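Local structure of coatomer subunit delta (Saccharomyces cerevisiae, 5FJZ) at residues 180-185 against 191-196; 130-133 against 138-141. The protein probably serves, as the delta subunit of coatomer, in retrograde Golgi-to-ER transport of dilysine-tagged proteins, its mu-homology domain binding a tryptophan-motif peptide of Dsl1. All coordinates share one frame; numbering follows the deposited sequence. Where two conformers were deposited one is given.

Contact 1 (180-185 against 191-196)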
# COMPACT_ATOMS: atom_id res chain seq x y z
N GLU A 180 9.19 21.82 -22.12
CA GLU A 180 7.91 22.44 -21.86
C GLU A 180 7.27 21.84 -20.61
O GLU A 180 7.47 20.68 -20.34
CB GLU A 180 6.94 22.26 -23.07
CG GLU A 180 6.52 20.84 -23.30
CD GLU A 180 5.84 20.56 -24.64
OE1 GLU A 180 5.28 21.49 -25.24
OE2 GLU A 180 5.84 19.39 -25.08
N VAL A 181 6.47 22.64 -19.92
CA VAL A 181 5.70 22.11 -18.83
C VAL A 181 4.67 21.15 -19.40
O VAL A 181 4.09 21.40 -20.49
CB VAL A 181 5.27 23.12 -17.76
CG1 VAL A 181 5.80 24.51 -17.96
CG2 VAL A 181 3.82 23.01 -17.35
N VAL A 182 4.43 20.08 -18.66
CA VAL A 182 3.47 19.05 -19.01
C VAL A 182 2.70 18.61 -17.78
O VAL A 182 3.16 18.75 -16.65
CB VAL A 182 4.11 17.78 -19.67
CG1 VAL A 182 4.69 18.11 -21.05
CG2 VAL A 182 5.08 17.18 -18.76
N ASN A 183 1.50 18.08 -18.02
CA ASN A 183 0.78 17.52 -16.96
C ASN A 183 1.32 16.07 -16.79
O ASN A 183 1.35 15.33 -17.72
CB ASN A 183 -0.70 17.49 -17.26
CG ASN A 183 -1.48 16.76 -16.18
OD1 ASN A 183 -2.05 15.69 -16.45
ND2 ASN A 183 -1.68 17.40 -15.03
N MET A 184 1.63 15.70 -15.58
CA MET A 184 2.16 14.41 -15.28
C MET A 184 1.69 14.14 -13.87
O MET A 184 2.29 14.54 -12.88
CB MET A 184 3.67 14.51 -15.43
CG MET A 184 4.51 13.77 -14.44
SD MET A 184 4.49 12.07 -14.92
CE MET A 184 6.06 11.63 -14.24
N ASP A 185 0.60 13.40 -13.73
CA ASP A 185 0.15 13.29 -12.34
C ASP A 185 0.64 12.06 -11.51
O ASP A 185 0.26 11.95 -10.37
CB ASP A 185 -1.33 13.60 -12.22
CG ASP A 185 -2.14 12.76 -13.07
OD1 ASP A 185 -1.65 11.65 -13.31
OD2 ASP A 185 -3.26 13.17 -13.42
N SER A 191 5.84 19.71 -13.60
CA SER A 191 6.56 18.77 -14.43
C SER A 191 6.97 19.42 -15.75
O SER A 191 6.15 20.05 -16.45
CB SER A 191 5.77 17.51 -14.74
OG SER A 191 5.57 16.76 -13.53
N ILE A 192 8.21 19.19 -16.11
CA ILE A 192 8.83 19.72 -17.36
C ILE A 192 9.36 18.58 -18.14
O ILE A 192 10.15 17.77 -17.65
CB ILE A 192 10.01 20.74 -17.09
CG1 ILE A 192 9.49 21.89 -16.27
CG2 ILE A 192 10.56 21.16 -18.48
CD1 ILE A 192 10.60 22.74 -15.60
N LYS A 193 8.99 18.51 -19.40
CA LYS A 193 9.42 17.46 -20.25
C LYS A 193 10.44 17.92 -21.19
O LYS A 193 10.28 18.97 -21.81
CB LYS A 193 8.25 16.97 -21.06
CG LYS A 193 8.54 15.89 -22.10
CD LYS A 193 7.29 15.03 -22.41
CE LYS A 193 6.71 15.32 -23.76
NZ LYS A 193 6.32 16.71 -23.99
N ILE A 194 11.42 17.08 -21.42
CA ILE A 194 12.38 17.27 -22.48
C ILE A 194 12.16 16.20 -23.55
O ILE A 194 11.92 15.02 -23.25
CB ILE A 194 13.81 17.27 -21.88
CG1 ILE A 194 14.25 18.72 -21.81
CG2 ILE A 194 14.85 16.54 -22.70
CD1 ILE A 194 15.29 18.90 -20.74
N SER A 195 12.24 16.61 -24.80
CA SER A 195 11.95 15.70 -25.91
C SER A 195 12.87 14.53 -26.07
O SER A 195 12.42 13.41 -26.28
CB SER A 195 11.93 16.50 -27.23
OG SER A 195 10.83 16.09 -28.00
N LYS A 196 14.18 14.77 -25.91
CA LYS A 196 15.19 13.75 -26.04
C LYS A 196 16.41 13.99 -25.17
O LYS A 196 16.84 15.15 -25.00
CB LYS A 196 15.77 13.73 -27.49
CG LYS A 196 14.77 13.33 -28.58
CD LYS A 196 15.40 13.57 -29.95
CE LYS A 196 14.36 13.84 -31.03
NZ LYS A 196 13.62 12.61 -31.43
O HOH W 1 2.98 20.33 -14.52
O HOH W 2 3.57 16.71 -11.96
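Ser191 meets the 180-185 segment at both its backbone and its side chain. Ser191 O accepts from Val182 N at 2.8 Å, with the donor tilted 31° from the carbonyl plane. One water donates to Val182 O and accepts from Ser191 N, linking the two strands a second time. Ser191 OG lies 3.3 Å from Met184 CG, beside the bent methionine chain, and hydrogen-bonds to Thr158 OG1. At Ile192 the backbones draw close, Ile192 CA lying 4.2 Å from Val181 CA in a non-hydrogen-bonded antiparallel pair, while Ile192 CA also makes a CA-H...O contact with Glu180 O. Lys193 forms the hydrogen-bonded pair with Glu180: Lys193 N reaches Glu180 O at 2.8 Å and nearly straight (171°), and Glu180 N returns to Lys193 O at 3.1 Å. The two side chains run alongside each other, and because the lysine bends at chi3 (108°) and chi4, Lys193 NZ comes to 2.9 Å from Glu180 OE2 in a salt bridge. Val182 crosses this lysine at about a right angle, Val182 CG1 being 3.7 Å from Lys193 CB and also close to NZ. With an alanine here both methyls go, and the gap beside Lys193 CB is likely to leave the lysine chain freer to turn away from Glu180. The two strands form a beta hairpin in which 180-182 is the outermost strand of its sheet within this chain, while strand 190-194 pairs on its other side with strand 155-159 and sends Ile192 onto Leu205 and Phe207 of strand 202-210.

Contact 2 (130-133 against 138-141)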
# COMPACT_ATOMS: atom_id res chain seq x y z
N SER A 130 20.10 29.14 -7.76
CA SER A 130 20.40 30.47 -7.24
C SER A 130 19.14 31.37 -7.31
O SER A 130 18.25 31.11 -8.10
CB SER A 130 21.59 31.07 -8.00
OG SER A 130 21.18 31.30 -9.34
N PRO A 131 19.07 32.41 -6.46
CA PRO A 131 17.86 33.22 -6.40
C PRO A 131 17.66 33.89 -7.70
O PRO A 131 18.63 34.27 -8.31
CB PRO A 131 18.18 34.25 -5.30
CG PRO A 131 19.16 33.57 -4.40
CD PRO A 131 19.99 32.68 -5.32
N SER A 132 16.43 33.99 -8.16
CA SER A 132 16.17 34.59 -9.45
C SER A 132 16.13 36.11 -9.38
O SER A 132 15.91 36.71 -8.34
CB SER A 132 14.91 34.04 -10.11
OG SER A 132 13.74 34.68 -9.65
N GLU A 133 16.40 36.68 -10.55
CA GLU A 133 16.45 38.11 -10.78
C GLU A 133 15.09 38.64 -11.27
O GLU A 133 14.96 39.82 -11.56
CB GLU A 133 17.59 38.35 -11.84
CG GLU A 133 17.94 39.74 -12.38
CD GLU A 133 17.73 40.90 -11.43
OE1 GLU A 133 17.43 40.65 -10.24
OE2 GLU A 133 17.87 42.08 -11.87
N PHE A 138 13.61 30.87 -7.87
CA PHE A 138 14.92 30.36 -8.13
C PHE A 138 15.21 29.98 -9.57
O PHE A 138 14.36 29.52 -10.29
CB PHE A 138 15.20 29.17 -7.20
CG PHE A 138 15.11 29.49 -5.72
CD1 PHE A 138 13.90 29.49 -5.08
CD2 PHE A 138 16.27 29.82 -4.99
CE1 PHE A 138 13.78 29.82 -3.74
CE2 PHE A 138 16.18 30.12 -3.63
CZ PHE A 138 14.92 30.14 -3.02
N ASP A 139 16.47 30.22 -9.97
CA ASP A 139 17.00 29.85 -11.24
C ASP A 139 17.69 28.49 -11.02
O ASP A 139 18.62 28.34 -10.22
CB ASP A 139 18.00 30.89 -11.83
CG ASP A 139 17.38 32.24 -12.14
OD1 ASP A 139 16.18 32.40 -12.41
OD2 ASP A 139 18.13 33.22 -12.15
N VAL A 140 17.11 27.46 -11.61
CA VAL A 140 17.53 26.12 -11.47
C VAL A 140 18.20 25.62 -12.69
O VAL A 140 17.70 25.84 -13.80
CB VAL A 140 16.31 25.19 -11.20
CG1 VAL A 140 16.74 23.76 -11.01
CG2 VAL A 140 15.54 25.67 -9.97
N ILE A 141 19.26 24.84 -12.50
CA ILE A 141 19.87 24.11 -13.57
C ILE A 141 19.99 22.64 -13.14
O ILE A 141 20.58 22.31 -12.10
CB ILE A 141 21.31 24.67 -13.91
CG1 ILE A 141 21.22 26.12 -14.37
CG2 ILE A 141 22.00 23.77 -14.95
CD1 ILE A 141 22.56 26.79 -14.75
O HOH W 3 21.22 28.32 -11.14
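Ser130 and Asp139 are joined by two backbone hydrogen bonds, which identify them as an antiparallel hydrogen-bonded pair. Asp139 N donates to Ser130 O at 2.7 Å, almost in line with the carbonyl bond (C=O...N 172°), and Ser130 N donates to Asp139 O at 3.0 Å. Asp139 O also accepts a hydrogen bond from a water, so two donors grip it; the same water makes a weak link to Ser130 OG. A CA-H...O contact from Phe138 CA to Ser130 O, 3.4 Å long, adds to the ladder and gives that oxygen a second approach.

Van der Waals packing follows the next pair, Pro131 with Phe138, whose CA atoms are 4.5 Å apart and whose side chains diverge. The phenyl ring approaches obliquely, Phe138 CD2 lying 4.0 Å from Pro131 CA. On the face bearing Ser130 and Asp139, the aspartate CG stands anti to its carbonyl carbon (chi1 -64°), which carries the carboxylate alongside Ser132: Asp139 OD1 is 3.1 Å from Ser132 CB, and Asp139 OD2 is 3.6 Å from Ser132 CA.

The polar anchor of that carboxylate is Thr208, whose OG1 hydrogen-bonds to Asp139 OD1. Thr208 lies on strand 202-210, the neighbour of strand 137-146 across from strand 123-131, so within this chain strand 123-131 is the edge of the sheet and 137-146 its second strand, with Phe138 of this beta hairpin resting on loop residues Ala211, Glu214 and Leu217.

How the contacts relate
Each contact joins the two strands of a beta hairpin in the mu-homology domain, and both lie on the same side of the chain's centre. Contact 2 closes before contact 1 opens along the chain. Their centres are 19 Å apart and their nearest atoms about 8 Å, so they do not touch. The hairpins belong to different sheets, contact 2 to a small antiparallel one and contact 1 to the long mixed one. Strand 202-210 relates them, pairing with strand 137-146 in contact 2's sheet and receiving side chains from strand 190-194 of contact 1. These side-chain contacts are consistent with the two sheets packing against each other here. Contact 2 lies in the region that interacts with Dsl1.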